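Local coordinates for protein mandelate racemase/muconate lactonizing enzyme (Roseovarius nubinhibens ISM, PDB 3FVD) that binds magnesium in an enolase-type barrel and probably catalyses a reaction on a carboxylate substrate, although its exact reaction is unassigned, at residues 5-10 against 37-42; 106-111 against 273-278; 132-137 against 344-349; 192-197 against 218-223; 239-244 against 263-268. All coordinates share one frame; numbering follows the deposited sequence. Where two conformers were deposited one is given.

Interaction 1: 5-10 against 37-42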
# COMPACT_ATOMS: atom_id res chain seq x y z
N ILE A 5 38.09 -19.05 26.13
CA ILE A 5 37.22 -19.36 27.25
C ILE A 5 37.61 -20.72 27.80
O ILE A 5 37.76 -21.67 27.05
CB ILE A 5 35.73 -19.34 26.88
CG1 ILE A 5 35.32 -17.90 26.52
CG2 ILE A 5 34.90 -19.89 28.07
CD1 ILE A 5 33.88 -17.72 25.99
N THR A 6 37.69 -20.80 29.11
CA THR A 6 38.36 -21.88 29.79
C THR A 6 37.41 -22.55 30.75
O THR A 6 37.51 -23.74 31.02
CB THR A 6 39.62 -21.26 30.45
OG1 THR A 6 40.75 -21.65 29.68
CG2 THR A 6 39.77 -21.62 31.86
N ARG A 7 36.44 -21.79 31.24
CA ARG A 7 35.51 -22.30 32.23
C ARG A 7 34.33 -21.35 32.28
O ARG A 7 34.48 -20.13 32.14
CB ARG A 7 36.18 -22.39 33.61
CG ARG A 7 35.37 -23.12 34.70
CD ARG A 7 36.18 -23.34 36.03
NE ARG A 7 36.36 -22.08 36.77
CZ ARG A 7 36.94 -21.95 37.98
NH1 ARG A 7 37.42 -23.03 38.64
NH2 ARG A 7 37.06 -20.73 38.54
N LEU A 8 33.16 -21.93 32.51
CA LEU A 8 31.96 -21.18 32.77
C LEU A 8 31.41 -21.66 34.11
O LEU A 8 31.25 -22.86 34.32
CB LEU A 8 30.96 -21.45 31.67
CG LEU A 8 31.47 -21.08 30.27
CD1 LEU A 8 30.73 -21.80 29.21
CD2 LEU A 8 31.28 -19.63 30.05
N THR A 9 31.10 -20.73 35.00
CA THR A 9 30.52 -21.10 36.28
C THR A 9 29.19 -20.41 36.51
O THR A 9 29.08 -19.22 36.30
CB THR A 9 31.48 -20.76 37.40
OG1 THR A 9 32.76 -21.33 37.10
CG2 THR A 9 30.97 -21.33 38.73
N VAL A 10 28.20 -21.15 36.99
CA VAL A 10 26.83 -20.66 37.06
C VAL A 10 26.43 -20.54 38.51
O VAL A 10 26.65 -21.48 39.28
CB VAL A 10 25.88 -21.62 36.33
CG1 VAL A 10 24.44 -21.15 36.40
CG2 VAL A 10 26.27 -21.72 34.89
N TYR A 37 23.92 -15.56 37.92
CA TYR A 37 25.21 -14.94 37.65
C TYR A 37 26.08 -15.97 36.91
O TYR A 37 26.12 -17.16 37.30
CB TYR A 37 25.92 -14.56 38.95
CG TYR A 37 25.65 -13.20 39.53
CD1 TYR A 37 26.61 -12.59 40.31
CD2 TYR A 37 24.40 -12.53 39.35
CE1 TYR A 37 26.38 -11.33 40.86
CE2 TYR A 37 24.18 -11.29 39.88
CZ TYR A 37 25.17 -10.69 40.63
OH TYR A 37 24.97 -9.47 41.18
N LEU A 38 26.77 -15.51 35.86
CA LEU A 38 27.64 -16.39 35.12
C LEU A 38 29.04 -15.84 35.20
O LEU A 38 29.24 -14.62 35.01
CB LEU A 38 27.17 -16.45 33.65
CG LEU A 38 28.07 -17.17 32.65
CD1 LEU A 38 28.08 -18.67 32.91
CD2 LEU A 38 27.58 -16.87 31.22
N ARG A 39 30.01 -16.71 35.48
CA ARG A 39 31.40 -16.26 35.44
C ARG A 39 32.08 -16.98 34.29
O ARG A 39 32.00 -18.20 34.20
CB ARG A 39 32.16 -16.53 36.77
CG ARG A 39 33.67 -16.14 36.70
CD ARG A 39 34.52 -16.54 37.91
NE ARG A 39 34.33 -17.94 38.29
CZ ARG A 39 34.50 -18.44 39.53
NH1 ARG A 39 34.89 -17.64 40.56
NH2 ARG A 39 34.28 -19.77 39.75
N ILE A 40 32.70 -16.21 33.42
CA ILE A 40 33.55 -16.75 32.35
C ILE A 40 35.03 -16.49 32.60
O ILE A 40 35.46 -15.32 32.65
CB ILE A 40 33.20 -16.12 30.98
CG1 ILE A 40 31.72 -16.29 30.74
CG2 ILE A 40 34.05 -16.73 29.89
CD1 ILE A 40 31.26 -15.97 29.33
N ASP A 41 35.81 -17.57 32.76
CA ASP A 41 37.27 -17.47 32.86
C ASP A 41 37.95 -17.69 31.52
O ASP A 41 37.43 -18.39 30.65
CB ASP A 41 37.80 -18.51 33.88
CG ASP A 41 37.22 -18.29 35.27
OD1 ASP A 41 36.49 -19.16 35.82
OD2 ASP A 41 37.47 -17.19 35.82
N THR A 42 39.14 -17.12 31.33
CA THR A 42 39.91 -17.43 30.14
C THR A 42 41.31 -17.91 30.51
O THR A 42 41.69 -17.83 31.68
CB THR A 42 40.07 -16.21 29.29
OG1 THR A 42 40.91 -15.30 29.98
CG2 THR A 42 38.68 -15.55 29.00
O HOH W 1 34.12 -19.77 35.53

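Interaction 2: 106-111 against 273-278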
# COMPACT_ATOMS: atom_id res chain seq x y z
N PRO A 106 23.32 -12.95 29.56
CA PRO A 106 24.47 -12.98 30.47
C PRO A 106 25.78 -13.45 29.84
O PRO A 106 26.87 -13.04 30.28
CB PRO A 106 24.06 -13.99 31.56
CG PRO A 106 22.89 -14.75 30.98
CD PRO A 106 22.20 -13.74 30.10
N ILE A 107 25.72 -14.32 28.83
CA ILE A 107 26.98 -14.78 28.24
C ILE A 107 27.64 -13.64 27.50
O ILE A 107 28.81 -13.39 27.66
CB ILE A 107 26.75 -15.93 27.25
CG1 ILE A 107 26.20 -17.13 28.01
CG2 ILE A 107 28.03 -16.22 26.47
CD1 ILE A 107 25.34 -18.01 27.19
N ASP A 108 26.86 -12.92 26.71
CA ASP A 108 27.36 -11.77 25.96
C ASP A 108 27.89 -10.63 26.87
O ASP A 108 28.88 -9.94 26.55
CB ASP A 108 26.24 -11.25 25.06
CG ASP A 108 26.63 -9.99 24.30
OD1 ASP A 108 27.24 -10.12 23.20
OD2 ASP A 108 26.29 -8.87 24.80
N MET A 109 27.19 -10.41 27.98
CA MET A 109 27.56 -9.39 28.96
C MET A 109 28.95 -9.75 29.51
O MET A 109 29.82 -8.90 29.59
CB MET A 109 26.51 -9.40 30.06
CG MET A 109 26.48 -8.18 31.03
SD MET A 109 25.28 -8.30 32.36
CE MET A 109 23.83 -8.73 31.38
N ALA A 110 29.17 -11.02 29.87
CA ALA A 110 30.48 -11.44 30.38
C ALA A 110 31.59 -11.31 29.33
O ALA A 110 32.71 -10.95 29.69
CB ALA A 110 30.44 -12.85 30.94
N CYS A 111 31.30 -11.56 28.05
CA CYS A 111 32.32 -11.37 27.05
C CYS A 111 32.66 -9.90 26.90
O CYS A 111 33.83 -9.58 26.72
CB CYS A 111 31.93 -11.97 25.73
SG CYS A 111 31.75 -13.82 25.86
N GLY A 273 21.35 -9.52 24.98
CA GLY A 273 22.65 -8.99 25.36
C GLY A 273 22.96 -7.62 24.86
O GLY A 273 22.12 -6.98 24.25
N LEU A 274 24.20 -7.20 25.06
CA LEU A 274 24.66 -5.88 24.76
C LEU A 274 24.94 -5.72 23.29
O LEU A 274 24.71 -4.68 22.72
CB LEU A 274 25.96 -5.64 25.53
CG LEU A 274 25.95 -4.59 26.62
CD1 LEU A 274 24.51 -4.22 27.00
CD2 LEU A 274 26.76 -5.14 27.77
N THR A 275 25.43 -6.77 22.66
CA THR A 275 25.76 -6.70 21.24
C THR A 275 24.46 -6.48 20.49
O THR A 275 24.34 -5.58 19.67
CB THR A 275 26.43 -8.04 20.81
OG1 THR A 275 27.67 -8.21 21.56
CG2 THR A 275 26.63 -8.11 19.27
N ARG A 276 23.46 -7.30 20.78
CA ARG A 276 22.19 -7.09 20.11
C ARG A 276 21.51 -5.77 20.54
O ARG A 276 20.82 -5.12 19.74
CB ARG A 276 21.27 -8.28 20.38
CG ARG A 276 21.75 -9.66 19.79
CD ARG A 276 21.36 -9.93 18.31
NE ARG A 276 21.94 -11.19 17.82
CZ ARG A 276 23.17 -11.31 17.25
NH1 ARG A 276 23.61 -12.49 16.87
NH2 ARG A 276 23.97 -10.24 17.08
N ALA A 277 21.67 -5.38 21.81
CA ALA A 277 21.02 -4.14 22.31
C ALA A 277 21.64 -2.96 21.64
O ALA A 277 20.98 -2.03 21.25
CB ALA A 277 21.11 -4.06 23.86
N ARG A 278 22.91 -3.06 21.36
CA ARG A 278 23.59 -1.94 20.80
C ARG A 278 23.15 -1.69 19.37
O ARG A 278 23.01 -0.56 18.93
CB ARG A 278 25.09 -2.16 20.87
CG ARG A 278 25.84 -0.91 20.52
CD ARG A 278 26.37 -1.01 19.13
NE ARG A 278 27.46 -1.96 19.07
CZ ARG A 278 28.75 -1.65 19.24
NH1 ARG A 278 29.12 -0.37 19.46
NH2 ARG A 278 29.69 -2.63 19.12

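Interaction 3: 132-137 against 344-349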
# COMPACT_ATOMS: atom_id res chain seq x y z
N ALA A 132 31.22 9.22 31.06
CA ALA A 132 30.33 8.50 31.99
C ALA A 132 29.13 9.39 32.36
O ALA A 132 29.05 9.95 33.44
CB ALA A 132 31.15 8.02 33.23
N THR A 133 28.20 9.54 31.45
CA THR A 133 27.12 10.51 31.64
C THR A 133 26.21 10.03 32.76
O THR A 133 25.74 8.89 32.68
CB THR A 133 26.31 10.71 30.31
OG1 THR A 133 27.20 11.13 29.27
CG2 THR A 133 25.25 11.75 30.46
N PRO A 134 25.98 10.87 33.79
CA PRO A 134 24.95 10.51 34.74
C PRO A 134 23.58 10.39 34.02
O PRO A 134 23.17 11.28 33.31
CB PRO A 134 24.99 11.67 35.77
CG PRO A 134 25.51 12.87 34.96
CD PRO A 134 26.54 12.22 34.05
N VAL A 135 22.92 9.25 34.18
CA VAL A 135 21.64 8.94 33.52
C VAL A 135 20.49 9.11 34.48
O VAL A 135 20.49 8.47 35.51
CB VAL A 135 21.63 7.49 33.00
CG1 VAL A 135 20.24 7.11 32.39
CG2 VAL A 135 22.64 7.37 31.91
N PRO A 136 19.45 9.90 34.11
CA PRO A 136 18.27 10.00 35.00
C PRO A 136 17.57 8.66 35.20
O PRO A 136 17.47 7.87 34.26
CB PRO A 136 17.33 10.96 34.25
CG PRO A 136 18.14 11.59 33.19
CD PRO A 136 19.28 10.67 32.87
N ILE A 137 17.07 8.43 36.42
CA ILE A 137 16.42 7.21 36.80
C ILE A 137 14.92 7.51 36.97
O ILE A 137 14.57 8.57 37.49
CB ILE A 137 17.00 6.73 38.14
CG1 ILE A 137 18.50 6.50 38.01
CG2 ILE A 137 16.34 5.44 38.61
CD1 ILE A 137 18.85 5.60 36.74
N LEU A 344 19.84 10.21 39.64
CA LEU A 344 20.79 9.99 38.55
C LEU A 344 21.65 8.81 38.89
O LEU A 344 21.91 8.59 40.07
CB LEU A 344 21.72 11.19 38.35
CG LEU A 344 21.04 12.50 37.97
CD1 LEU A 344 22.02 13.59 38.29
CD2 LEU A 344 20.60 12.57 36.49
N ALA A 345 22.14 8.09 37.89
CA ALA A 345 23.13 7.07 38.14
C ALA A 345 24.19 7.08 37.08
O ALA A 345 23.91 7.38 35.90
CB ALA A 345 22.50 5.71 38.21
N THR A 346 25.42 6.76 37.48
CA THR A 346 26.57 7.02 36.67
C THR A 346 27.22 5.66 36.53
O THR A 346 27.42 4.94 37.52
CB THR A 346 27.54 8.08 37.38
OG1 THR A 346 26.86 9.36 37.49
CG2 THR A 346 28.82 8.27 36.62
N PRO A 347 27.52 5.26 35.28
CA PRO A 347 28.18 3.94 35.13
C PRO A 347 29.63 4.14 35.54
O PRO A 347 30.10 5.28 35.53
CB PRO A 347 28.10 3.71 33.65
CG PRO A 347 28.11 5.16 33.05
CD PRO A 347 27.36 5.99 34.00
N PRO A 348 30.32 3.06 35.93
CA PRO A 348 31.71 3.08 36.36
C PRO A 348 32.64 3.40 35.19
O PRO A 348 32.24 3.32 34.01
CB PRO A 348 31.97 1.62 36.74
CG PRO A 348 30.72 0.98 36.85
CD PRO A 348 29.72 1.73 36.07
N SER A 349 33.89 3.69 35.49
CA SER A 349 34.80 4.03 34.42
C SER A 349 35.97 3.09 34.41
O SER A 349 36.90 3.27 33.62
CB SER A 349 35.26 5.51 34.49
OG SER A 349 34.16 6.40 34.18

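Interaction 4: 192-197 against 218-223. With MG (magnesium ion), chain C.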
# COMPACT_ATOMS: atom_id res chain seq x y z
N ARG A 192 8.08 14.36 34.44
CA ARG A 192 7.54 13.66 33.27
C ARG A 192 6.95 12.36 33.72
O ARG A 192 7.44 11.78 34.67
CB ARG A 192 8.63 13.39 32.22
CG ARG A 192 9.32 14.63 31.67
CD ARG A 192 9.29 14.58 30.13
NE ARG A 192 8.13 15.33 29.66
CZ ARG A 192 7.45 15.12 28.53
NH1 ARG A 192 7.77 14.13 27.67
NH2 ARG A 192 6.41 15.94 28.29
N VAL A 193 5.90 11.89 33.04
CA VAL A 193 5.32 10.57 33.32
C VAL A 193 5.18 9.78 32.04
O VAL A 193 4.86 10.36 31.03
CB VAL A 193 3.80 10.59 33.75
CG1 VAL A 193 3.59 9.96 35.04
CG2 VAL A 193 3.10 11.92 33.53
N THR A 194 5.29 8.45 32.15
CA THR A 194 4.89 7.52 31.13
C THR A 194 3.83 6.61 31.71
O THR A 194 4.00 6.12 32.83
CB THR A 194 6.13 6.61 30.74
OG1 THR A 194 7.10 7.42 30.07
CG2 THR A 194 5.76 5.41 29.85
N PHE A 195 2.77 6.35 30.95
CA PHE A 195 1.70 5.45 31.38
C PHE A 195 2.02 4.09 30.86
O PHE A 195 1.87 3.82 29.66
CB PHE A 195 0.33 5.96 30.94
CG PHE A 195 -0.05 7.26 31.62
CD1 PHE A 195 0.09 8.47 30.95
CD2 PHE A 195 -0.47 7.27 33.00
CE1 PHE A 195 -0.23 9.68 31.60
CE2 PHE A 195 -0.75 8.42 33.63
CZ PHE A 195 -0.65 9.63 32.94
N ASP A 196 2.55 3.25 31.74
CA ASP A 196 2.86 1.85 31.41
C ASP A 196 1.61 0.94 31.56
O ASP A 196 1.19 0.65 32.66
CB ASP A 196 4.03 1.33 32.27
CG ASP A 196 4.53 -0.05 31.87
OD1 ASP A 196 4.13 -0.58 30.80
OD2 ASP A 196 5.37 -0.63 32.62
N VAL A 197 1.06 0.48 30.45
CA VAL A 197 -0.16 -0.31 30.43
C VAL A 197 0.19 -1.78 30.50
O VAL A 197 -0.60 -2.61 30.88
CB VAL A 197 -0.91 -0.05 29.08
CG1 VAL A 197 -2.22 -0.73 29.07
CG2 VAL A 197 -1.10 1.47 28.86
N TRP A 218 3.44 9.93 26.98
CA TRP A 218 3.71 8.60 26.46
C TRP A 218 2.79 7.54 27.03
O TRP A 218 2.53 7.53 28.26
CB TRP A 218 5.10 8.14 26.86
CG TRP A 218 6.24 8.75 26.19
CD1 TRP A 218 7.09 9.69 26.72
CD2 TRP A 218 6.80 8.37 24.93
NE1 TRP A 218 8.12 9.94 25.85
CE2 TRP A 218 7.97 9.15 24.74
CE3 TRP A 218 6.42 7.45 23.93
CZ2 TRP A 218 8.78 9.03 23.60
CZ3 TRP A 218 7.21 7.35 22.77
CH2 TRP A 218 8.39 8.08 22.63
N ILE A 219 2.33 6.66 26.12
CA ILE A 219 1.66 5.41 26.49
C ILE A 219 2.59 4.25 26.11
O ILE A 219 3.03 4.12 24.94
CB ILE A 219 0.38 5.23 25.73
CG1 ILE A 219 -0.48 6.52 25.78
CG2 ILE A 219 -0.44 3.99 26.27
CD1 ILE A 219 -0.81 7.02 27.23
N GLU A 220 2.89 3.39 27.08
CA GLU A 220 3.85 2.31 26.80
C GLU A 220 3.13 0.98 26.58
O GLU A 220 2.34 0.55 27.41
CB GLU A 220 4.88 2.23 27.92
CG GLU A 220 5.92 1.18 27.81
CD GLU A 220 6.77 1.10 29.07
OE1 GLU A 220 6.73 2.08 29.90
OE2 GLU A 220 7.45 0.05 29.26
N GLN A 221 3.40 0.36 25.45
CA GLN A 221 2.84 -0.98 25.12
C GLN A 221 1.35 -1.15 25.56
O GLN A 221 1.07 -1.87 26.48
CB GLN A 221 3.76 -2.05 25.74
CG GLN A 221 3.58 -3.49 25.24
CD GLN A 221 4.07 -3.70 23.84
OE1 GLN A 221 5.25 -3.54 23.52
NE2 GLN A 221 3.16 -4.09 22.98
N PRO A 222 0.40 -0.43 24.91
CA PRO A 222 -1.00 -0.60 25.33
C PRO A 222 -1.52 -2.05 25.16
O PRO A 222 -2.26 -2.59 26.06
CB PRO A 222 -1.80 0.37 24.42
CG PRO A 222 -0.89 0.74 23.29
CD PRO A 222 0.56 0.52 23.78
N CYS A 223 -1.08 -2.69 24.07
CA CYS A 223 -1.65 -3.99 23.72
C CYS A 223 -0.62 -5.09 23.67
O CYS A 223 0.56 -4.83 23.78
CB CYS A 223 -2.35 -3.87 22.37
SG CYS A 223 -3.68 -2.62 22.30
MG MG C . 6.35 -2.09 29.24
O HOH W 2 6.50 -2.72 31.69
O HOH W 3 4.06 -2.27 28.86

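Interaction 5: 239-244 against 263-268. With MG (magnesium ion), chain C.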
# COMPACT_ATOMS: atom_id res chain seq x y z
N PRO A 239 2.03 9.80 21.86
CA PRO A 239 3.30 9.14 21.54
C PRO A 239 3.23 7.71 22.13
O PRO A 239 2.81 7.52 23.28
CB PRO A 239 4.34 9.95 22.35
CG PRO A 239 3.68 11.30 22.63
CD PRO A 239 2.20 10.97 22.76
N ILE A 240 3.64 6.70 21.33
CA ILE A 240 3.53 5.28 21.72
C ILE A 240 4.95 4.79 21.88
O ILE A 240 5.78 5.07 21.04
CB ILE A 240 2.81 4.40 20.62
CG1 ILE A 240 1.30 4.49 20.70
CG2 ILE A 240 3.13 2.91 20.87
CD1 ILE A 240 0.76 5.83 20.94
N MET A 241 5.21 4.06 22.96
CA MET A 241 6.51 3.49 23.38
C MET A 241 6.26 1.98 23.27
O MET A 241 5.27 1.47 23.83
CB MET A 241 6.81 3.93 24.85
CG MET A 241 8.07 3.40 25.76
SD MET A 241 9.64 3.64 25.01
CE MET A 241 9.76 5.48 25.10
N LEU A 242 7.10 1.25 22.53
CA LEU A 242 7.02 -0.21 22.53
C LEU A 242 8.07 -0.80 23.41
O LEU A 242 9.09 -0.19 23.62
CB LEU A 242 7.13 -0.82 21.12
CG LEU A 242 5.95 -0.41 20.20
CD1 LEU A 242 6.15 -1.06 18.93
CD2 LEU A 242 4.62 -0.86 20.75
N ASP A 243 7.81 -2.00 23.90
CA ASP A 243 8.67 -2.65 24.85
C ASP A 243 8.59 -4.21 24.71
O ASP A 243 9.39 -4.81 24.03
CB ASP A 243 8.31 -2.18 26.28
CG ASP A 243 9.17 -2.85 27.39
OD1 ASP A 243 10.15 -3.52 27.04
OD2 ASP A 243 8.86 -2.72 28.62
N GLU A 244 7.65 -4.85 25.36
CA GLU A 244 7.61 -6.27 25.49
C GLU A 244 7.44 -7.04 24.17
O GLU A 244 7.89 -8.18 24.10
CB GLU A 244 6.49 -6.71 26.44
CG GLU A 244 6.73 -6.36 27.90
CD GLU A 244 6.34 -4.91 28.30
OE1 GLU A 244 5.84 -4.12 27.46
OE2 GLU A 244 6.64 -4.55 29.47
N GLY A 263 9.04 5.52 20.11
CA GLY A 263 10.19 5.11 20.94
C GLY A 263 10.08 3.67 21.34
O GLY A 263 9.02 3.05 21.15
N VAL A 264 11.16 3.12 21.89
CA VAL A 264 11.18 1.75 22.38
C VAL A 264 11.99 1.72 23.66
O VAL A 264 12.84 2.61 23.87
CB VAL A 264 11.79 0.73 21.35
CG1 VAL A 264 11.06 0.82 20.04
CG2 VAL A 264 13.34 1.01 21.10
N LYS A 265 11.73 0.71 24.50
CA LYS A 265 12.68 0.36 25.56
C LYS A 265 13.57 -0.76 25.06
O LYS A 265 13.11 -1.67 24.37
CB LYS A 265 11.97 -0.14 26.80
CG LYS A 265 11.00 0.81 27.37
CD LYS A 265 10.59 0.24 28.67
CE LYS A 265 10.30 1.32 29.69
NZ LYS A 265 9.44 0.78 30.82
N ILE A 266 14.82 -0.72 25.47
CA ILE A 266 15.77 -1.76 25.09
C ILE A 266 16.27 -2.44 26.37
O ILE A 266 16.88 -1.78 27.23
CB ILE A 266 16.99 -1.20 24.31
CG1 ILE A 266 16.55 -0.29 23.19
CG2 ILE A 266 17.83 -2.35 23.80
CD1 ILE A 266 17.66 0.42 22.48
N LYS A 267 16.01 -3.75 26.51
CA LYS A 267 16.40 -4.51 27.66
C LYS A 267 17.22 -5.71 27.23
O LYS A 267 16.68 -6.68 26.65
CB LYS A 267 15.13 -4.97 28.40
CG LYS A 267 14.27 -3.82 28.91
CD LYS A 267 13.12 -4.31 29.83
CE LYS A 267 12.20 -3.09 30.10
NZ LYS A 267 10.87 -3.51 30.71
N PRO A 268 18.51 -5.72 27.54
CA PRO A 268 19.39 -6.84 27.13
C PRO A 268 18.84 -8.28 27.31
O PRO A 268 19.03 -9.12 26.43
CB PRO A 268 20.63 -6.63 28.00
CG PRO A 268 20.65 -5.19 28.21
CD PRO A 268 19.22 -4.78 28.42
MG MG C . 6.35 -2.09 29.24
O HOH W 4 10.40 -5.69 28.26
O HOH W 3 4.06 -2.27 28.86
O HOH W 2 6.50 -2.72 31.69

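Interaction 1: 5-10 against 37-42
R7 and D41 face each other on adjacent antiparallel strands, and the arginine grips a single carboxylate oxygen side-on. R7 NE lies 3.1 Å and R7 NH2 3.2 Å from D41 OD1, both reaching it from the same face of the carboxylate, whose plane stands 61° from that of the guanidinium. The reach depends on a bend of the R7 chain at its third torsion (chi3 72°). R39 bends in a similar way, and R7 NH2 sits over one face of its guanidinium, 3.2 Å from R39 NH2. The shared D41 carboxylate probably offsets the closeness of the two arginines; R39 NE, 3.5 Å from D41 OD1, contributes charge alone. A water bridges T9 OG1, R39 O and D41 OD1, while D41 OD2 bonds to T47. T6 and R7 both oppose D41 in a classic beta bulge, where T6 N donates to D41 O. The other face of the sheet is apolar and tight, with L8 CD2 only 3.4 Å from I40 CG1 and I5 CG2 against I40 CG2. That apolar face is covered by two helices: L8 and V10 pack on 64-78, L38 and I40 on 101-119. Strand 367-370 flanks 5-10 on the side away from 37-42.

Interaction 2: 106-111 against 273-278
D108, L274 and T275 make a buried polar contact between two helices that run at about a right angle, where the N-terminal capping domain meets the barrel domain. Helix 101-119 supplies the aspartate, and helix 274-287 presents its first turn. The CG of D108 is placed anti to its own N (chi1 176°), which carries the carboxylate out from the helix and up to the end of its neighbour. There D108 OD2 accepts two backbone N-H groups, L274 N at 2.7 Å and T275 N at 3.1 Å. Both approach from the same face of the carboxylate, L274 N from well above its plane. D108 OD1 uses its syn lone pair to take the T275 hydroxyl, with OG1 at 2.6 Å. N90 also donates to D108 OD1, and W112 bonds to T275 OG1, so neighbours hold both ends of this link in place. G273, at the N-cap position, has no side chain of its own; a CB here would collide with D108 OD2. A little apolar contact, M109 CG to L274 CD2 at 4.5 Å, borders the polar centre. Replacing D108 by an alanine would probably leave the L274 and T275 N-H groups without their shared acceptor and the helix end without a facing negative charge. A carboxylate set against the amino end of a helix probably interacts favourably with the helix dipole, an arrangement used here across the domain interface of the enolase-type fold.

Interaction 3: 132-137 against 344-349
Peptide units are the flat groups that join V135 to A345, and they meet through two reciprocal hydrogen bonds. V135 N donates to A345 O over 2.7 Å in an almost straight bond (177°), and A345 N returns one to V135 O at 2.9 Å. Neither donor lies in the carbonyl plane it addresses: the tilts are 28° and 34°. Beside these bonds, P134 CA leans on A345 O and L344 CA on V135 O. Proline rings border these peptides: P134 sets its CB 3.4 Å from T346 OG1, and L344 CD2 lies by the N and CA of P136. Farther along, T346 places CG2, anti to its backbone N, against A132 O at 3.6 Å. A132 CB fills the corner between P347 O and S349 OG. On the face shared by V135 and A345, I137 CD1 touches A345 CB at 3.9 Å. The two-residue strand 344-345 thereby runs antiparallel to 135-141, the first strand of the barrel. W124 of helix 123-126 packs on A132, P347 and S349, while helix 300-311 lies against P347. P347, at the next position where a backbone N-H could have reached across, has none to offer, and its CD lies against T133 O instead; backbone bonding therefore rests on one reciprocal pair, with small apolar contacts and CA-H to oxygen approaches for the rest.

Interaction 4: 192-197 against 218-223
E220 and D196 bring their carboxylates together beside the magnesium ion, at the C-terminal ends of two neighbouring parallel strands of the enolase-type barrel. E220 OE2 binds the metal at 2.4 Å. D196 belongs to the same binding site, but here its OD1 stands farther off, 3.1 Å from the magnesium, and a metal-bound water gives a hydrogen bond to D196 OD2 at 2.6 Å. The two carboxylates are stacked with planes 1° apart, D196 OD1 being 3.6 Å from E220 CD. Such closeness of like charges is probably made tolerable by the metal and two lysines, K167 bridging to D196 and K265 to E220. CG of E220 is anti to its backbone N (chi1 179°) and the chain continues extended, which carries its oxygens along the D196 side of the sheet to the ion. Beneath them run the parallel backbone bonds: F195 N to W218 O at 2.9 Å, E220 N to F195 O at 2.8 Å, and a weak one from V197 N to E220 O. T194 sets CG2 against E220 OE1 and its hydroxyl by the CB of W218, whose side chain also packs on A204 of the third subunit. The opposite face of the sheet is apolar, where I219 bridges two neighbours: its CD1 rests on F195 CB, and its CG2 lies 3.7 Å from V197 CG2. Past the end of the strands, V197 CG1 settles against the carbonyl of P222, 3.5 Å from its O.

Interaction 5: 239-244 against 263-268
D243 and K267 meet in the magnesium site at the C-terminal mouth of the barrel, where the parallel strands 240-242 and 263-266 of a beta-alpha-beta unit end. E244 grasps the ion with both oxygens, OE2 at 2.5 Å and OE1 at 2.7 Å, and D243 adds OD2, also 2.7 Å from the magnesium. K267, its chain extended beyond CG, crosses D243 at about a right angle and sets NZ 3.0 Å from D243 OD2 in a salt bridge that uses the syn lone pair. The other oxygen, D243 OD1, pairs with R270 and accepts from a water that also receives a weak bond from K267 NZ. A methionine in place of K267 would probably leave D243 OD2 without this counter-charge and the bridging water without its lysine donor. K265 crosses D243 obliquely, with CD 3.4 Å from D243 OD2, while its ammonium goes on to E220. Deeper down, L242 sits in a parallel pair with V264: L242 N donates to G263 O at 3.0 Å and K265 N to L242 O at 2.9 Å. M241 bends at its second and third torsions and folds SD over the backbone, 3.3 Å from V264 C; a side chain at G263 would strike its CE. Strand 240-242 lies between 218-220 and 263-266; the latter has 290-293 on its far side, and I266 faces outward onto helix 274-287.

In the fold
Position in the fold sets the chemistry of these five contacts. Interactions 4 and 5 are buried at the mouth of one barrel sheet, share the magnesium ion and two of its waters, and are joined by K265 reaching E220; both gather carboxylates around metal and lysines. Interaction 3 reaches that sheet at an outlying short strand, alone is partly exposed, and relies on prolines and small apolar groups. Interaction 1, also buried, pairs antiparallel strands of the N-terminal domain, with charges on one face and packing on the other. Interaction 2, buried too, links the domains: its helix 101-119 packs on L38 and I40 of interaction 1, while G273 and A277 touch P268 and I266 of interaction 5.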